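Local structure of Exo beta-1,2-glucooligosaccharide sophorohydrolase (non-reducing end) (Parabacteroides distasonis ATCC 8503, 5Z06) at residues F21-K34 / T57-Q71. The protein hydrolyses linear beta-1,2-glucan and beta-1,2-glucooligosaccharides of four or more units, releasing sophorose from the non-reducing end. Residues are numbered along the deposited sequence; the frame is centred on the assembly and turned at random.
Sequences FYSQAKYTSPSWIK and TYVSAPGGDWYSEIQ
Q24, K26 and T28 pair by backbone with E69, Y67 and D65, two bonds each, so strands 23-28 and 65-71 run antiparallel at 171° with axes 4.4 Å apart. Past the cis peptide before P30, the chain turns over and strand 32-33 pairs antiparallel with 57-59, W32 and V59 exchanging two bonds. S31 sits at this corner, its OG taking the N-H of A61 at 2.7 Å. Q24 O is gripped twice, by E69 N and by S68 OG, the latter at 2.7 Å. The extended Q24 side chain, CG anti to the backbone N (chi1 -175°), carries OE1 to the edge of the Y67 ring, 3.7 Å from CE2, its amide 84° from the ring plane. Beside it, Q71 NE2 donates to E69 OE1 on the anti side (2.8 Å), while a water joins Q71 OE1 to F21 O; a leucine in place of Q71 would probably leave that water and E69 OE1 each short a partner, although R108 would still pair with E69 OE2. On the other face, I33 reaches in at about a right angle to W66, CD1 lying 3.8 Å from both W66 CE3 and S68 CB. Strand 23-28 edges a five-stranded antiparallel sheet while 53-59 belongs to a second, and I33, W66 and S68 pack between them, as in a beta-sandwich core.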
loop_
_atom_site.group_PDB
_atom_site.type_symbol
_atom_site.label_atom_id
_atom_site.label_comp_id
_atom_site.label_asym_id
_atom_site.label_seq_id
_atom_site.Cartn_x
_atom_site.Cartn_y
_atom_site.Cartn_z
ATOM N N PHE A 21 -10.002 12.145 -8.232
ATOM C CA PHE A 21 -9.366 12.911 -7.221
ATOM C C PHE A 21 -8.255 13.734 -7.826
ATOM O O PHE A 21 -8.163 14.911 -7.557
ATOM C CB PHE A 21 -8.821 12.035 -6.074
ATOM C CG PHE A 21 -8.049 12.837 -5.100
ATOM C CD1 PHE A 21 -8.692 13.490 -4.081
ATOM C CD2 PHE A 21 -6.700 13.034 -5.275
ATOM C CE1 PHE A 21 -7.994 14.301 -3.209
ATOM C CE2 PHE A 21 -5.994 13.853 -4.414
ATOM C CZ PHE A 21 -6.640 14.480 -3.373
ATOM N N TYR A 22 -7.451 13.110 -8.670
ATOM C CA TYR A 22 -6.269 13.751 -9.242
ATOM C C TYR A 22 -6.607 14.519 -10.507
ATOM O O TYR A 22 -6.012 14.303 -11.558
ATOM C CB TYR A 22 -5.228 12.697 -9.555
ATOM C CG TYR A 22 -4.700 12.027 -8.324
ATOM C CD1 TYR A 22 -3.778 12.666 -7.510
ATOM C CD2 TYR A 22 -5.129 10.763 -7.965
ATOM C CE1 TYR A 22 -3.282 12.048 -6.373
ATOM C CE2 TYR A 22 -4.646 10.151 -6.830
ATOM C CZ TYR A 22 -3.717 10.784 -6.058
ATOM O OH TYR A 22 -3.265 10.131 -4.957
ATOM N N SER A 23 -7.578 15.406 -10.392
ATOM C CA SER A 23 -7.926 16.295 -11.461
ATOM C C SER A 23 -8.458 17.562 -10.860
ATOM O O SER A 23 -8.818 17.632 -9.684
ATOM C CB SER A 23 -8.977 15.689 -12.380
ATOM O OG SER A 23 -10.177 15.475 -11.684
ATOM N N GLN A 24 -8.498 18.572 -11.691
ATOM C CA GLN A 24 -9.059 19.831 -11.304
ATOM C C GLN A 24 -9.941 20.241 -12.470
ATOM O O GLN A 24 -9.659 19.916 -13.623
ATOM C CB GLN A 24 -7.948 20.828 -11.013
ATOM C CG GLN A 24 -8.423 22.169 -10.474
ATOM C CD GLN A 24 -7.280 23.153 -10.207
ATOM O OE1 GLN A 24 -6.114 22.906 -10.565
ATOM N NE2 GLN A 24 -7.615 24.280 -9.579
ATOM N N ALA A 25 -11.033 20.911 -12.159
ATOM C CA ALA A 25 -11.866 21.511 -13.178
ATOM C C ALA A 25 -12.524 22.723 -12.556
ATOM O O ALA A 25 -13.121 22.643 -11.486
ATOM C CB ALA A 25 -12.880 20.527 -13.715
ATOM N N LYS A 26 -12.343 23.861 -13.196
ATOM C CA LYS A 26 -12.846 25.103 -12.666
ATOM C C LYS A 26 -13.159 25.994 -13.824
ATOM O O LYS A 26 -12.719 25.750 -14.942
ATOM C CB LYS A 26 -11.847 25.764 -11.713
ATOM C CG LYS A 26 -10.450 25.950 -12.269
ATOM C CD LYS A 26 -9.421 26.316 -11.191
ATOM C CE LYS A 26 -9.390 27.799 -10.854
ATOM N NZ LYS A 26 -7.996 28.322 -10.805
ATOM N N TYR A 27 -13.943 27.020 -13.553
ATOM C CA TYR A 27 -14.445 27.875 -14.608
ATOM C C TYR A 27 -14.830 29.218 -14.060
ATOM O O TYR A 27 -15.069 29.390 -12.858
ATOM C CB TYR A 27 -15.661 27.224 -15.314
ATOM C CG TYR A 27 -16.781 26.988 -14.353
ATOM C CD1 TYR A 27 -17.762 27.965 -14.135
ATOM C CD2 TYR A 27 -16.823 25.824 -13.591
ATOM C CE1 TYR A 27 -18.764 27.774 -13.198
ATOM C CE2 TYR A 27 -17.828 25.616 -12.667
ATOM C CZ TYR A 27 -18.794 26.592 -12.470
ATOM O OH TYR A 27 -19.779 26.389 -11.546
ATOM N N THR A 28 -14.900 30.155 -14.986
ATOM C CA THR A 28 -15.408 31.486 -14.754
ATOM C C THR A 28 -16.582 31.599 -15.707
ATOM O O THR A 28 -16.421 31.511 -16.937
ATOM C CB THR A 28 -14.375 32.541 -15.119
ATOM O OG1 THR A 28 -13.151 32.232 -14.464
ATOM C CG2 THR A 28 -14.849 33.948 -14.720
ATOM N N SER A 29 -17.763 31.743 -15.131
ATOM C CA SER A 29 -18.969 31.991 -15.903
ATOM C C SER A 29 -18.731 33.227 -16.817
ATOM O O SER A 29 -18.084 34.172 -16.376
ATOM C CB SER A 29 -20.121 32.204 -14.922
ATOM O OG SER A 29 -21.243 32.712 -15.583
ATOM N N PRO A 30 -19.232 33.256 -18.052
ATOM C CA PRO A 30 -20.274 32.366 -18.574
ATOM C C PRO A 30 -19.805 31.043 -19.126
ATOM O O PRO A 30 -20.613 30.320 -19.689
ATOM C CB PRO A 30 -20.892 33.201 -19.716
ATOM C CG PRO A 30 -19.750 34.061 -20.159
ATOM C CD PRO A 30 -19.146 34.488 -18.857
ATOM N N SER A 31 -18.522 30.744 -19.011
ATOM C CA SER A 31 -18.033 29.419 -19.352
ATOM C C SER A 31 -18.391 28.420 -18.251
ATOM O O SER A 31 -18.768 28.786 -17.134
ATOM C CB SER A 31 -16.518 29.437 -19.606
ATOM O OG SER A 31 -16.250 29.998 -20.862
ATOM N N TRP A 32 -18.261 27.151 -18.583
ATOM C CA TRP A 32 -18.580 26.117 -17.663
ATOM C C TRP A 32 -17.756 24.899 -17.968
ATOM O O TRP A 32 -17.403 24.651 -19.109
ATOM C CB TRP A 32 -20.077 25.800 -17.707
ATOM C CG TRP A 32 -20.458 24.751 -16.731
ATOM C CD1 TRP A 32 -20.332 24.804 -15.360
ATOM C CD2 TRP A 32 -20.965 23.454 -17.034
ATOM N NE1 TRP A 32 -20.755 23.619 -14.799
ATOM C CE2 TRP A 32 -21.147 22.774 -15.805
ATOM C CE3 TRP A 32 -21.301 22.798 -18.221
ATOM C CZ2 TRP A 32 -21.655 21.486 -15.741
ATOM C CZ3 TRP A 32 -21.806 21.500 -18.148
ATOM C CH2 TRP A 32 -21.988 20.872 -16.918
ATOM N N ILE A 33 -17.384 24.188 -16.914
ATOM C CA ILE A 33 -16.894 22.833 -17.044
ATOM C C ILE A 33 -17.513 21.974 -15.948
ATOM O O ILE A 33 -17.600 22.378 -14.780
ATOM C CB ILE A 33 -15.348 22.736 -17.049
ATOM C CG1 ILE A 33 -14.924 21.284 -17.206
ATOM C CG2 ILE A 33 -14.729 23.363 -15.790
ATOM C CD1 ILE A 33 -13.504 21.117 -17.691
ATOM N N LYS A 34 -17.940 20.780 -16.346
ATOM C CA LYS A 34 -18.618 19.894 -15.450
ATOM C C LYS A 34 -17.593 19.389 -14.468
ATOM O O LYS A 34 -16.503 18.977 -14.868
ATOM C CB LYS A 34 -19.251 18.727 -16.214
ATOM C CG LYS A 34 -20.142 17.859 -15.349
ATOM C CD LYS A 34 -20.681 16.691 -16.149
ATOM C CE LYS A 34 -21.298 15.625 -15.287
ATOM N NZ LYS A 34 -21.770 14.463 -16.102
ATOM N N THR A 57 -16.685 17.896 -20.002
ATOM C CA THR A 57 -17.887 18.550 -20.532
ATOM C C THR A 57 -17.768 20.005 -20.187
ATOM O O THR A 57 -17.627 20.373 -19.013
ATOM C CB THR A 57 -19.180 17.919 -20.012
ATOM O OG1 THR A 57 -19.310 16.627 -20.605
ATOM C CG2 THR A 57 -20.421 18.751 -20.369
ATOM N N TYR A 58 -17.789 20.832 -21.226
ATOM C CA TYR A 58 -17.509 22.245 -21.070
ATOM C C TYR A 58 -18.301 23.124 -22.014
ATOM O O TYR A 58 -18.779 22.680 -23.050
ATOM C CB TYR A 58 -16.010 22.515 -21.267
ATOM C CG TYR A 58 -15.508 22.116 -22.630
ATOM C CD1 TYR A 58 -15.095 20.802 -22.885
ATOM C CD2 TYR A 58 -15.482 23.040 -23.688
ATOM C CE1 TYR A 58 -14.633 20.424 -24.142
ATOM C CE2 TYR A 58 -15.027 22.672 -24.964
ATOM C CZ TYR A 58 -14.619 21.368 -25.188
ATOM O OH TYR A 58 -14.183 20.983 -26.435
ATOM N N VAL A 59 -18.387 24.391 -21.619
ATOM C CA VAL A 59 -18.868 25.479 -22.439
ATOM C C VAL A 59 -17.771 26.534 -22.430
ATOM O O VAL A 59 -17.423 27.085 -21.389
ATOM C CB VAL A 59 -20.180 26.074 -21.890
ATOM C CG1 VAL A 59 -20.664 27.220 -22.771
ATOM C CG2 VAL A 59 -21.253 24.992 -21.809
ATOM N N SER A 60 -17.224 26.794 -23.599
ATOM C CA SER A 60 -16.248 27.847 -23.775
ATOM C C SER A 60 -17.050 29.042 -24.270
ATOM O O SER A 60 -17.419 29.092 -25.437
ATOM C CB SER A 60 -15.192 27.412 -24.793
ATOM O OG SER A 60 -14.669 26.133 -24.472
ATOM N N ALA A 61 -17.368 29.968 -23.366
ATOM C CA ALA A 61 -18.185 31.126 -23.702
ATOM C C ALA A 61 -17.320 32.381 -23.790
ATOM O O ALA A 61 -16.375 32.549 -23.000
ATOM C CB ALA A 61 -19.296 31.325 -22.677
ATOM N N PRO A 62 -17.647 33.280 -24.741
ATOM C CA PRO A 62 -16.891 34.518 -24.821
ATOM C C PRO A 62 -16.951 35.243 -23.499
ATOM O O PRO A 62 -18.009 35.314 -22.880
ATOM C CB PRO A 62 -17.616 35.328 -25.911
ATOM C CG PRO A 62 -18.429 34.346 -26.681
ATOM C CD PRO A 62 -18.683 33.174 -25.787
ATOM N N GLY A 63 -15.811 35.746 -23.056
ATOM C CA GLY A 63 -15.711 36.453 -21.786
ATOM C C GLY A 63 -15.588 35.568 -20.553
ATOM O O GLY A 63 -15.467 36.078 -19.440
ATOM N N GLY A 64 -15.638 34.251 -20.737
ATOM C CA GLY A 64 -15.522 33.323 -19.633
ATOM C C GLY A 64 -14.252 32.535 -19.813
ATOM O O GLY A 64 -13.543 32.670 -20.808
ATOM N N ASP A 65 -13.981 31.672 -18.853
ATOM C CA ASP A 65 -12.841 30.793 -18.954
ATOM C C ASP A 65 -13.144 29.502 -18.232
ATOM O O ASP A 65 -13.996 29.468 -17.355
ATOM C CB ASP A 65 -11.615 31.466 -18.331
ATOM C CG ASP A 65 -10.305 30.972 -18.926
ATOM O OD1 ASP A 65 -10.280 30.349 -20.020
ATOM O OD2 ASP A 65 -9.281 31.216 -18.275
ATOM N N TRP A 66 -12.465 28.437 -18.632
ATOM C CA TRP A 66 -12.402 27.251 -17.828
ATOM C C TRP A 66 -11.012 26.660 -17.870
ATOM O O TRP A 66 -10.231 26.913 -18.785
ATOM C CB TRP A 66 -13.481 26.230 -18.232
ATOM C CG TRP A 66 -13.427 25.699 -19.622
ATOM C CD1 TRP A 66 -14.190 26.095 -20.686
ATOM C CD2 TRP A 66 -12.603 24.633 -20.101
ATOM N NE1 TRP A 66 -13.888 25.351 -21.792
ATOM C CE2 TRP A 66 -12.917 24.446 -21.468
ATOM C CE3 TRP A 66 -11.632 23.826 -19.513
ATOM C CZ2 TRP A 66 -12.292 23.477 -22.253
ATOM C CZ3 TRP A 66 -11.017 22.866 -20.283
ATOM C CH2 TRP A 66 -11.337 22.704 -21.644
ATOM N N TYR A 67 -10.717 25.879 -16.840
ATOM C CA TYR A 67 -9.447 25.215 -16.695
ATOM C C TYR A 67 -9.709 23.799 -16.206
ATOM O O TYR A 67 -10.562 23.573 -15.333
ATOM C CB TYR A 67 -8.585 25.955 -15.688
ATOM C CG TYR A 67 -7.258 25.278 -15.475
ATOM C CD1 TYR A 67 -6.254 25.371 -16.433
ATOM C CD2 TYR A 67 -7.018 24.511 -14.328
ATOM C CE1 TYR A 67 -5.045 24.728 -16.249
ATOM C CE2 TYR A 67 -5.813 23.868 -14.134
ATOM C CZ TYR A 67 -4.837 23.976 -15.086
ATOM O OH TYR A 67 -3.655 23.345 -14.889
ATOM N N SER A 68 -8.984 22.856 -16.771
ATOM C CA SER A 68 -8.947 21.538 -16.220
ATOM C C SER A 68 -7.540 21.029 -16.248
ATOM O O SER A 68 -6.761 21.414 -17.104
ATOM C CB SER A 68 -9.826 20.593 -17.008
ATOM O OG SER A 68 -9.933 19.394 -16.295
ATOM N N GLU A 69 -7.212 20.169 -15.292
ATOM C CA GLU A 69 -5.983 19.410 -15.386
ATOM C C GLU A 69 -6.146 18.022 -14.826
ATOM O O GLU A 69 -6.924 17.806 -13.889
ATOM C CB GLU A 69 -4.846 20.124 -14.678
ATOM C CG GLU A 69 -5.076 20.352 -13.206
ATOM C CD GLU A 69 -3.851 20.925 -12.524
ATOM O OE1 GLU A 69 -3.449 20.382 -11.478
ATOM O OE2 GLU A 69 -3.282 21.916 -13.040
ATOM N N ILE A 70 -5.395 17.099 -15.412
ATOM C CA ILE A 70 -5.324 15.734 -14.980
ATOM C C ILE A 70 -3.942 15.587 -14.363
ATOM O O ILE A 70 -2.925 15.691 -15.048
ATOM C CB ILE A 70 -5.522 14.775 -16.149
ATOM C CG1 ILE A 70 -6.905 14.980 -16.759
ATOM C CG2 ILE A 70 -5.410 13.336 -15.679
ATOM C CD1 ILE A 70 -6.930 15.899 -17.946
ATOM N N GLN A 71 -3.929 15.335 -13.067
ATOM C CA GLN A 71 -2.707 15.327 -12.282
ATOM C C GLN A 71 -2.088 13.941 -12.208
ATOM O O GLN A 71 -2.782 12.927 -11.973
ATOM C CB GLN A 71 -2.985 15.830 -10.892
ATOM C CG GLN A 71 -3.466 17.266 -10.848
ATOM C CD GLN A 71 -4.222 17.601 -9.581
ATOM O OE1 GLN A 71 -4.451 16.742 -8.741
ATOM N NE2 GLN A 71 -4.623 18.855 -9.446
HETATM O O HOH W 1 -6.252 16.664 -6.843
HETATM O O HOH W 2 -14.319 30.311 -22.692
HETATM O O HOH W 3 -16.027 17.672 -17.320
#